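PDB 4QQS: glycoside hydrolase family 43 from Halothermothrix orenii, which probably hydrolyses glycosidic bonds of plant cell-wall polysaccharides, showing alpha-L-arabinofuranosidase activity, and is built as a five-bladed beta-propeller. Local coordinates for residues 135-144 with 156-167; 66-74 with 86-97. All coordinates share one frame; numbering follows the deposited sequence.

Contact 1: residues 135-144 with 156-167; sequences GTPYIYYVKD and SQIYVQEMSQDL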
loop_
_atom_site.group_PDB
_atom_site.type_symbol
_atom_site.label_atom_id
_atom_site.label_comp_id
_atom_site.label_asym_id
_atom_site.label_seq_id
_atom_site.Cartn_x
_atom_site.Cartn_y
_atom_site.Cartn_z
ATOM N N GLY A 135 -14.149 14.919 -4.708
ATOM C CA GLY A 135 -13.105 15.612 -3.977
ATOM C C GLY A 135 -13.028 15.315 -2.489
ATOM O O GLY A 135 -12.153 15.857 -1.805
ATOM N N THR A 136 -13.923 14.476 -1.974
ATOM C CA THR A 136 -13.902 14.146 -0.551
ATOM C C THR A 136 -12.764 13.166 -0.254
ATOM O O THR A 136 -12.652 12.132 -0.915
ATOM C CB THR A 136 -15.232 13.512 -0.099
ATOM O OG1 THR A 136 -16.331 14.368 -0.439
ATOM C CG2 THR A 136 -15.234 13.254 1.407
ATOM N N PRO A 137 -11.927 13.473 0.752
ATOM C CA PRO A 137 -10.865 12.551 1.152
ATOM C C PRO A 137 -11.330 11.541 2.190
ATOM O O PRO A 137 -12.105 11.860 3.098
ATOM C CB PRO A 137 -9.820 13.483 1.769
ATOM C CG PRO A 137 -10.585 14.683 2.238
ATOM C CD PRO A 137 -11.847 14.762 1.464
ATOM N N TYR A 138 -10.826 10.320 2.044
ATOM C CA TYR A 138 -11.031 9.256 3.004
ATOM C C TYR A 138 -9.696 8.609 3.307
ATOM O O TYR A 138 -8.901 8.400 2.408
ATOM C CB TYR A 138 -11.973 8.191 2.441
ATOM C CG TYR A 138 -13.339 8.713 2.087
ATOM C CD1 TYR A 138 -13.590 9.270 0.841
ATOM C CD2 TYR A 138 -14.378 8.677 3.005
ATOM C CE1 TYR A 138 -14.835 9.762 0.511
ATOM C CE2 TYR A 138 -15.636 9.183 2.687
ATOM C CZ TYR A 138 -15.850 9.726 1.435
ATOM O OH TYR A 138 -17.088 10.218 1.084
ATOM N N ILE A 139 -9.460 8.293 4.569
ATOM C CA ILE A 139 -8.269 7.565 4.962
ATOM C C ILE A 139 -8.650 6.161 5.400
ATOM O O ILE A 139 -9.535 5.972 6.231
ATOM C CB ILE A 139 -7.452 8.323 6.044
ATOM C CG1 ILE A 139 -6.106 7.624 6.276
ATOM C CG2 ILE A 139 -8.232 8.488 7.341
ATOM C CD1 ILE A 139 -5.145 8.423 7.151
ATOM N N TYR A 140 -7.976 5.186 4.800
ATOM C CA TYR A 140 -8.078 3.777 5.164
ATOM C C TYR A 140 -6.793 3.453 5.900
ATOM O O TYR A 140 -5.731 3.855 5.471
ATOM C CB TYR A 140 -8.211 2.915 3.888
ATOM C CG TYR A 140 -9.478 3.200 3.139
ATOM C CD1 TYR A 140 -9.566 4.258 2.247
ATOM C CD2 TYR A 140 -10.609 2.441 3.348
ATOM C CE1 TYR A 140 -10.758 4.561 1.610
ATOM C CE2 TYR A 140 -11.804 2.723 2.703
ATOM C CZ TYR A 140 -11.878 3.793 1.835
ATOM O OH TYR A 140 -13.035 4.143 1.200
ATOM N N TYR A 141 -6.887 2.751 7.021
ATOM C CA TYR A 141 -5.698 2.479 7.809
ATOM C C TYR A 141 -5.894 1.217 8.626
ATOM O O TYR A 141 -7.004 0.729 8.784
ATOM C CB TYR A 141 -5.360 3.671 8.710
ATOM C CG TYR A 141 -6.472 4.069 9.656
ATOM C CD1 TYR A 141 -6.557 3.536 10.924
ATOM C CD2 TYR A 141 -7.453 4.973 9.275
ATOM C CE1 TYR A 141 -7.571 3.903 11.793
ATOM C CE2 TYR A 141 -8.479 5.339 10.137
ATOM C CZ TYR A 141 -8.528 4.808 11.397
ATOM O OH TYR A 141 -9.533 5.137 12.290
ATOM N N VAL A 142 -4.793 0.702 9.151
ATOM C CA VAL A 142 -4.792 -0.554 9.876
ATOM C C VAL A 142 -4.604 -0.312 11.368
ATOM O O VAL A 142 -3.670 0.370 11.788
ATOM C CB VAL A 142 -3.672 -1.473 9.367
ATOM C CG1 VAL A 142 -3.546 -2.720 10.217
ATOM C CG2 VAL A 142 -3.942 -1.852 7.906
ATOM N N LYS A 143 -5.510 -0.891 12.155
ATOM C CA LYS A 143 -5.347 -1.035 13.602
ATOM C C LYS A 143 -4.577 -2.335 13.788
ATOM O O LYS A 143 -5.102 -3.411 13.578
ATOM C CB LYS A 143 -6.722 -1.064 14.274
ATOM C CG LYS A 143 -6.704 -0.981 15.790
ATOM C CD LYS A 143 -8.133 -0.976 16.366
ATOM C CE LYS A 143 -8.141 -0.612 17.835
ATOM N NZ LYS A 143 -9.444 -0.789 18.488
ATOM N N ASP A 144 -3.279 -2.183 14.073
ATOM C CA ASP A 144 -2.321 -3.264 13.919
ATOM C C ASP A 144 -2.421 -4.344 14.992
ATOM O O ASP A 144 -2.595 -4.062 16.181
ATOM C CB ASP A 144 -0.912 -2.674 13.911
ATOM C CG ASP A 144 0.156 -3.703 13.597
ATOM O OD1 ASP A 144 0.247 -4.129 12.429
ATOM O OD2 ASP A 144 0.907 -4.062 14.532
ATOM N N SER A 156 -5.085 -7.662 12.737
ATOM C CA SER A 156 -5.034 -6.398 12.020
ATOM C C SER A 156 -6.335 -6.177 11.272
ATOM O O SER A 156 -6.749 -7.017 10.469
ATOM C CB SER A 156 -3.851 -6.353 11.054
ATOM O OG SER A 156 -2.632 -6.224 11.766
ATOM N N GLN A 157 -6.990 -5.060 11.575
ATOM C CA GLN A 157 -8.259 -4.657 10.972
ATOM C C GLN A 157 -8.068 -3.376 10.171
ATOM O O GLN A 157 -7.268 -2.524 10.563
ATOM C CB GLN A 157 -9.284 -4.347 12.065
ATOM C CG GLN A 157 -9.554 -5.442 13.068
ATOM C CD GLN A 157 -10.463 -4.916 14.161
ATOM O OE1 GLN A 157 -10.107 -3.967 14.857
ATOM N NE2 GLN A 157 -11.662 -5.475 14.273
ATOM N N ILE A 158 -8.815 -3.233 9.076
ATOM C CA ILE A 158 -8.808 -1.997 8.307
ATOM C C ILE A 158 -10.025 -1.155 8.648
ATOM O O ILE A 158 -11.150 -1.643 8.553
ATOM C CB ILE A 158 -8.741 -2.283 6.798
ATOM C CG1 ILE A 158 -7.410 -2.955 6.450
ATOM C CG2 ILE A 158 -8.921 -1.001 5.980
ATOM C CD1 ILE A 158 -7.379 -3.621 5.078
ATOM N N TYR A 159 -9.761 0.084 9.056
ATOM C CA TYR A 159 -10.763 1.090 9.343
ATOM C C TYR A 159 -10.728 2.166 8.269
ATOM O O TYR A 159 -9.739 2.334 7.562
ATOM C CB TYR A 159 -10.505 1.722 10.724
ATOM C CG TYR A 159 -10.850 0.811 11.867
ATOM C CD1 TYR A 159 -9.959 -0.168 12.295
ATOM C CD2 TYR A 159 -12.075 0.904 12.511
ATOM C CE1 TYR A 159 -10.265 -1.033 13.316
ATOM C CE2 TYR A 159 -12.396 0.037 13.549
ATOM C CZ TYR A 159 -11.487 -0.925 13.941
ATOM O OH TYR A 159 -11.816 -1.780 14.967
ATOM N N VAL A 160 -11.818 2.917 8.188
ATOM C CA VAL A 160 -11.908 4.071 7.313
ATOM C C VAL A 160 -12.552 5.229 8.051
ATOM O O VAL A 160 -13.471 5.050 8.853
ATOM C CB VAL A 160 -12.690 3.751 6.006
ATOM C CG1 VAL A 160 -14.092 3.222 6.291
ATOM C CG2 VAL A 160 -12.743 4.961 5.079
ATOM N N GLN A 161 -12.052 6.429 7.774
ATOM C CA GLN A 161 -12.738 7.661 8.141
ATOM C C GLN A 161 -12.636 8.668 7.016
ATOM O O GLN A 161 -11.630 8.761 6.318
ATOM C CB GLN A 161 -12.142 8.274 9.417
ATOM C CG GLN A 161 -12.499 7.480 10.657
ATOM C CD GLN A 161 -11.826 7.971 11.907
ATOM O OE1 GLN A 161 -10.752 7.484 12.282
ATOM N NE2 GLN A 161 -12.448 8.935 12.574
ATOM N N GLU A 162 -13.690 9.450 6.854
ATOM C CA GLU A 162 -13.615 10.651 6.038
ATOM C C GLU A 162 -12.661 11.622 6.715
ATOM O O GLU A 162 -12.606 11.677 7.948
ATOM C CB GLU A 162 -15.017 11.237 5.942
ATOM C CG GLU A 162 -15.163 12.410 5.015
ATOM C CD GLU A 162 -16.602 12.886 4.925
ATOM O OE1 GLU A 162 -17.530 12.102 5.264
ATOM O OE2 GLU A 162 -16.804 14.043 4.522
ATOM N N MET A 163 -11.909 12.375 5.919
ATOM C CA MET A 163 -11.025 13.396 6.469
ATOM C C MET A 163 -11.582 14.776 6.241
ATOM O O MET A 163 -12.400 14.998 5.355
ATOM C CB MET A 163 -9.634 13.349 5.843
ATOM C CG MET A 163 -9.026 11.948 5.766
ATOM S SD MET A 163 -7.343 11.949 5.166
ATOM C CE MET A 163 -6.460 12.332 6.664
ATOM N N SER A 164 -11.096 15.718 7.036
ATOM C CA SER A 164 -11.321 17.114 6.751
ATOM C C SER A 164 -10.645 17.449 5.427
ATOM O O SER A 164 -9.735 16.736 4.958
ATOM C CB SER A 164 -10.750 17.979 7.868
ATOM O OG SER A 164 -9.379 17.679 8.070
ATOM N N GLN A 165 -11.058 18.567 4.843
ATOM C CA GLN A 165 -10.510 18.987 3.569
ATOM C C GLN A 165 -9.009 19.233 3.628
ATOM O O GLN A 165 -8.326 19.033 2.627
ATOM C CB GLN A 165 -11.224 20.250 3.072
ATOM C CG GLN A 165 -12.632 19.993 2.554
ATOM C CD GLN A 165 -12.632 19.229 1.247
ATOM O OE1 GLN A 165 -11.955 19.616 0.296
ATOM N NE2 GLN A 165 -13.371 18.118 1.202
ATOM N N ASP A 166 -8.504 19.654 4.787
ATOM C CA ASP A 166 -7.073 19.913 4.948
ATOM C C ASP A 166 -6.249 18.679 5.336
ATOM O O ASP A 166 -5.035 18.779 5.515
ATOM C CB ASP A 166 -6.815 21.081 5.916
ATOM C CG ASP A 166 -7.355 20.855 7.330
ATOM O OD1 ASP A 166 -7.703 19.713 7.686
ATOM O OD2 ASP A 166 -7.393 21.853 8.095
ATOM N N LEU A 167 -6.915 17.528 5.408
ATOM C CA LEU A 167 -6.303 16.253 5.768
ATOM C C LEU A 167 -5.782 16.159 7.206
ATOM O O LEU A 167 -5.099 15.199 7.535
ATOM C CB LEU A 167 -5.186 15.868 4.790
ATOM C CG LEU A 167 -5.492 15.960 3.298
ATOM C CD1 LEU A 167 -4.300 15.495 2.480
ATOM C CD2 LEU A 167 -6.756 15.191 2.909
HETATM O O HOH W 1 -12.055 -0.483 17.453
HETATM O O HOH W 2 -1.017 -5.008 10.125
#
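I139 and Q161 exchange two backbone hydrogen bonds, I139 N to Q161 O at 2.8 Å and Q161 N to I139 O, and Y141 with Y159 and K143 with Q157 repeat the exchange along an antiparallel pair of strands in one blade of the propeller. Between these pairs the alpha carbons of Y140, V142, V160 and I158 send C-H groups to the same carbonyls. M163 N also donates to P137 O.

Apolar contacts divide between the faces of the sheet. On the face of Y138, Y140, V160 and I158, V160 CG2 lies over the Y140 ring, 3.6 Å from its centroid and off toward the rim, in a CH-pi contact. With CG2 opposite the backbone N, this methyl is the one laid over the ring; the paired residues' side chains run side by side. The hydroxyl of Y140 continues to P230 O. On the other face Y159 CB covers the Y141 ring. At the P137 end of the pair, M163 SD packs 3.7 Å from I139 CB, and P137 CB rests on L167 CD2.

Polar side chains meet on the Y141 face. Y141 OH donates to Q161 OE1 at 2.6 Å, the ring and amide planes 52° apart, and R120 binds both oxygens as well. Y159 OH gives its proton to Q157 OE1 over a distance of 2.8 Å, while one water joins it to K143 NZ. The extended K143 chain brings CD alongside Y159 CE1.

The Y141 hydroxyl and Q161 OE1 are thus satisfied by each other and by R120, whose charge would probably polarise the hydroxyl toward donation, and Q161 NE2 by K171 O, while V142 packs against D126 and E195, the predicted pKa modulator and proton donor.

Contact 2: residues 66-74 with 86-97; sequences WGTEDFWAP and TYSARDNDGHLK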
loop_
_atom_site.group_PDB
_atom_site.type_symbol
_atom_site.label_atom_id
_atom_site.label_comp_id
_atom_site.label_asym_id
_atom_site.label_seq_id
_atom_site.Cartn_x
_atom_site.Cartn_y
_atom_site.Cartn_z
ATOM N N TRP A 66 10.784 13.246 13.796
ATOM C CA TRP A 66 9.805 12.379 14.427
ATOM C C TRP A 66 9.975 10.933 13.982
ATOM O O TRP A 66 10.261 10.658 12.821
ATOM C CB TRP A 66 8.384 12.862 14.098
ATOM C CG TRP A 66 7.357 12.051 14.796
ATOM C CD1 TRP A 66 6.932 12.205 16.083
ATOM C CD2 TRP A 66 6.651 10.916 14.279
ATOM N NE1 TRP A 66 6.003 11.254 16.393
ATOM C CE2 TRP A 66 5.816 10.444 15.307
ATOM C CE3 TRP A 66 6.640 10.255 13.042
ATOM C CZ2 TRP A 66 4.987 9.347 15.144
ATOM C CZ3 TRP A 66 5.805 9.162 12.883
ATOM C CH2 TRP A 66 4.990 8.720 13.928
ATOM N N GLY A 67 9.767 10.012 14.912
ATOM C CA GLY A 67 9.819 8.588 14.646
ATOM C C GLY A 67 11.171 8.034 15.020
ATOM O O GLY A 67 12.195 8.651 14.734
ATOM N N THR A 68 11.186 6.873 15.668
ATOM C CA THR A 68 12.427 6.312 16.198
ATOM C C THR A 68 12.976 5.145 15.382
ATOM O O THR A 68 14.185 4.910 15.384
ATOM C CB THR A 68 12.277 5.845 17.659
ATOM O OG1 THR A 68 11.352 4.756 17.734
ATOM C CG2 THR A 68 11.801 6.979 18.542
ATOM N N GLU A 69 12.089 4.430 14.705
ATOM C CA GLU A 69 12.409 3.207 13.991
ATOM C C GLU A 69 11.118 2.739 13.339
ATOM O O GLU A 69 10.066 3.355 13.523
ATOM C CB GLU A 69 12.943 2.132 14.950
ATOM C CG GLU A 69 11.947 1.741 16.035
ATOM C CD GLU A 69 12.437 0.634 16.951
ATOM O OE1 GLU A 69 13.384 -0.092 16.579
ATOM O OE2 GLU A 69 11.855 0.481 18.043
ATOM N N ASP A 70 11.206 1.648 12.588
ATOM C CA ASP A 70 10.024 1.017 11.996
ATOM C C ASP A 70 9.254 1.977 11.075
ATOM O O ASP A 70 8.027 2.085 11.132
ATOM C CB ASP A 70 9.111 0.434 13.081
ATOM C CG ASP A 70 9.768 -0.710 13.854
ATOM O OD1 ASP A 70 10.461 -1.546 13.224
ATOM O OD2 ASP A 70 9.582 -0.782 15.088
ATOM N N PHE A 71 10.000 2.636 10.194
ATOM C CA PHE A 71 9.429 3.498 9.161
ATOM C C PHE A 71 8.878 2.622 8.043
ATOM O O PHE A 71 9.655 1.995 7.314
ATOM C CB PHE A 71 10.496 4.471 8.626
ATOM C CG PHE A 71 10.815 5.589 9.577
ATOM C CD1 PHE A 71 11.724 5.411 10.617
ATOM C CD2 PHE A 71 10.200 6.826 9.456
ATOM C CE1 PHE A 71 11.990 6.437 11.493
ATOM C CE2 PHE A 71 10.475 7.847 10.341
ATOM C CZ PHE A 71 11.366 7.643 11.351
ATOM N N TRP A 72 7.547 2.560 7.930
ATOM C CA TRP A 72 6.888 1.643 7.007
ATOM C C TRP A 72 5.873 2.319 6.102
ATOM O O TRP A 72 5.168 3.254 6.500
ATOM C CB TRP A 72 6.125 0.528 7.752
ATOM C CG TRP A 72 6.919 -0.316 8.681
ATOM C CD1 TRP A 72 8.272 -0.495 8.703
ATOM C CD2 TRP A 72 6.390 -1.086 9.762
ATOM N NE1 TRP A 72 8.617 -1.333 9.745
ATOM C CE2 TRP A 72 7.476 -1.699 10.417
ATOM C CE3 TRP A 72 5.102 -1.313 10.242
ATOM C CZ2 TRP A 72 7.307 -2.529 11.527
ATOM C CZ3 TRP A 72 4.940 -2.130 11.349
ATOM C CH2 TRP A 72 6.035 -2.722 11.981
ATOM N N ALA A 73 5.777 1.751 4.902
ATOM C CA ALA A 73 4.632 1.851 3.984
ATOM C C ALA A 73 4.193 3.279 3.672
ATOM O O ALA A 73 3.078 3.694 4.005
ATOM C CB ALA A 73 3.472 0.988 4.479
ATOM N N PRO A 74 5.061 4.019 2.975
ATOM C CA PRO A 74 4.749 5.385 2.574
ATOM C C PRO A 74 3.794 5.407 1.390
ATOM O O PRO A 74 3.891 4.551 0.505
ATOM C CB PRO A 74 6.112 5.926 2.151
ATOM C CG PRO A 74 6.795 4.738 1.570
ATOM C CD PRO A 74 6.362 3.575 2.453
ATOM N N THR A 86 1.736 10.006 3.511
ATOM C CA THR A 86 1.455 9.354 4.774
ATOM C C THR A 86 2.467 8.243 4.978
ATOM O O THR A 86 2.996 7.678 4.018
ATOM C CB THR A 86 0.030 8.754 4.815
ATOM O OG1 THR A 86 -0.184 7.936 3.661
ATOM C CG2 THR A 86 -1.027 9.842 4.867
ATOM N N TYR A 87 2.731 7.929 6.238
ATOM C CA TYR A 87 3.625 6.843 6.592
ATOM C C TYR A 87 3.402 6.529 8.052
ATOM O O TYR A 87 2.713 7.277 8.752
ATOM C CB TYR A 87 5.090 7.214 6.340
ATOM C CG TYR A 87 5.656 8.347 7.177
ATOM C CD1 TYR A 87 5.513 9.674 6.792
ATOM C CD2 TYR A 87 6.377 8.089 8.337
ATOM C CE1 TYR A 87 6.083 10.708 7.522
ATOM C CE2 TYR A 87 6.950 9.110 9.074
ATOM C CZ TYR A 87 6.798 10.417 8.664
ATOM O OH TYR A 87 7.394 11.406 9.416
ATOM N N SER A 88 4.030 5.464 8.548
ATOM C CA SER A 88 4.025 5.217 9.978
ATOM C C SER A 88 5.440 4.977 10.476
ATOM O O SER A 88 6.329 4.598 9.717
ATOM C CB SER A 88 3.085 4.065 10.355
ATOM O OG SER A 88 3.507 2.836 9.795
ATOM N N ALA A 89 5.622 5.222 11.763
ATOM C CA ALA A 89 6.867 4.924 12.455
ATOM C C ALA A 89 6.538 4.724 13.921
ATOM O O ALA A 89 5.450 5.068 14.388
ATOM C CB ALA A 89 7.891 6.056 12.278
ATOM N N ARG A 90 7.501 4.193 14.670
ATOM C CA ARG A 90 7.330 4.003 16.102
ATOM C C ARG A 90 7.685 5.288 16.849
ATOM O O ARG A 90 8.749 5.866 16.647
ATOM C CB ARG A 90 8.191 2.837 16.619
ATOM C CG ARG A 90 7.738 2.334 17.982
ATOM C CD ARG A 90 8.433 1.048 18.395
ATOM N NE ARG A 90 8.244 -0.039 17.440
ATOM C CZ ARG A 90 7.179 -0.832 17.374
ATOM N NH1 ARG A 90 6.152 -0.673 18.197
ATOM N NH2 ARG A 90 7.129 -1.784 16.447
ATOM N N ASP A 91 6.776 5.737 17.704
ATOM C CA ASP A 91 7.006 6.953 18.474
ATOM C C ASP A 91 7.788 6.598 19.741
ATOM O O ASP A 91 8.031 5.422 20.041
ATOM C CB ASP A 91 5.672 7.618 18.821
ATOM C CG ASP A 91 5.771 9.133 18.948
ATOM O OD1 ASP A 91 6.892 9.679 19.061
ATOM O OD2 ASP A 91 4.703 9.786 18.922
ATOM N N ASN A 92 8.181 7.620 20.492
ATOM C CA ASN A 92 8.955 7.420 21.713
ATOM C C ASN A 92 8.232 6.572 22.751
ATOM O O ASN A 92 8.869 5.886 23.552
ATOM C CB ASN A 92 9.337 8.769 22.315
ATOM C CG ASN A 92 10.352 9.499 21.474
ATOM O OD1 ASN A 92 11.434 8.979 21.196
ATOM N ND2 ASN A 92 10.000 10.695 21.031
ATOM N N ASP A 93 6.904 6.608 22.719
ATOM C CA ASP A 93 6.093 5.845 23.657
ATOM C C ASP A 93 5.920 4.385 23.256
ATOM O O ASP A 93 5.241 3.630 23.948
ATOM C CB ASP A 93 4.734 6.509 23.880
ATOM C CG ASP A 93 3.882 6.606 22.614
ATOM O OD1 ASP A 93 4.223 6.019 21.560
ATOM O OD2 ASP A 93 2.835 7.288 22.696
ATOM N N GLY A 94 6.533 3.991 22.145
ATOM C CA GLY A 94 6.501 2.613 21.696
ATOM C C GLY A 94 5.357 2.234 20.771
ATOM O O GLY A 94 5.323 1.114 20.281
ATOM N N HIS A 95 4.412 3.140 20.547
ATOM C CA HIS A 95 3.299 2.857 19.645
ATOM C C HIS A 95 3.633 3.256 18.212
ATOM O O HIS A 95 4.275 4.281 17.989
ATOM C CB HIS A 95 2.037 3.622 20.079
ATOM C CG HIS A 95 1.582 3.306 21.466
ATOM N ND1 HIS A 95 1.139 2.057 21.840
ATOM C CD2 HIS A 95 1.481 4.088 22.566
ATOM C CE1 HIS A 95 0.792 2.082 23.115
ATOM N NE2 HIS A 95 0.992 3.303 23.580
ATOM N N LEU A 96 3.214 2.440 17.253
ATOM C CA LEU A 96 3.288 2.806 15.838
ATOM C C LEU A 96 2.189 3.809 15.534
ATOM O O LEU A 96 1.040 3.585 15.914
ATOM C CB LEU A 96 3.097 1.582 14.948
ATOM C CG LEU A 96 4.126 0.472 15.174
ATOM C CD1 LEU A 96 3.729 -0.771 14.416
ATOM C CD2 LEU A 96 5.518 0.931 14.782
ATOM N N LYS A 97 2.516 4.901 14.852
ATOM C CA LYS A 97 1.533 5.933 14.537
ATOM C C LYS A 97 1.716 6.402 13.111
ATOM O O LYS A 97 2.816 6.380 12.553
ATOM C CB LYS A 97 1.661 7.119 15.499
ATOM C CG LYS A 97 1.631 6.723 16.973
ATOM C CD LYS A 97 1.839 7.902 17.915
ATOM C CE LYS A 97 2.059 7.410 19.330
ATOM N NZ LYS A 97 2.431 8.517 20.252
HETATM O O HOH W 3 9.963 12.137 10.560
HETATM O O HOH W 4 9.331 10.091 17.652
HETATM O O HOH W 5 5.362 1.662 11.307
HETATM O O HOH W 6 2.552 2.664 7.383
HETATM O O HOH W 7 0.895 5.469 4.385
#
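R90 turns NE and NH2 onto a single carboxylate oxygen of D70, with NE to OD2 at 2.8 Å and NH2 to OD2 at 3.0 Å. The side chains run alongside each other, but their planes stand 85° apart; OD2 lies in the guanidinium plane, and a bend at chi3 (-58°) directs the group there. L96 CD2 sits over one guanidinium face, NH1 bonds G94 O, and E69 OE2 adds a long salt bridge. Were R90 replaced by an alanine, the D70 carboxylate would probably lose its charge partner and G94 O this donor.

Next to this network along the strand, A89 CB is centred over the F71 ring, 3.7 Å from its centroid. W66 CG lies opposite its backbone N (chi1 -176°), carrying the indole across the hairpin: CZ3 meets A89 CB at 3.8 Å, and NE1 makes a weak bond to D91 OD2, which K97 NZ also holds while bridging to D93 and to D119. G67 CA passes 4.0 Å from A89 CB, where a side chain would clash. W72 CZ3 meets L96 CD1 at 3.6 Å, and the indole borders a bound buffer molecule.

Charge thus joins the loop before W72 to the end of strand 82-90, while W66, F71 and A89 add an apolar patch.

In the fold
Both contacts join neighbouring antiparallel strands of propeller blades, yet they hold different blades: contact 1 pairs strands 137-143 and 153-162, and contact 2 pairs 72-79 with 82-90 and takes in the start of 96-103. Contact 1 is the more buried and depends on a long regular register, with a largely apolar face of Y140, V142, I158 and V160 and a mixed one where Y141, Y159, Q157 and Q161 bond. Contact 2 is partly buried, its single bridge giving way to loops held by salt bridges and water. The two do not touch, their centres about 17 Å apart, but strand 124-131 runs between them: V142 and A73 both approach D126, at the predicted catalytic centre.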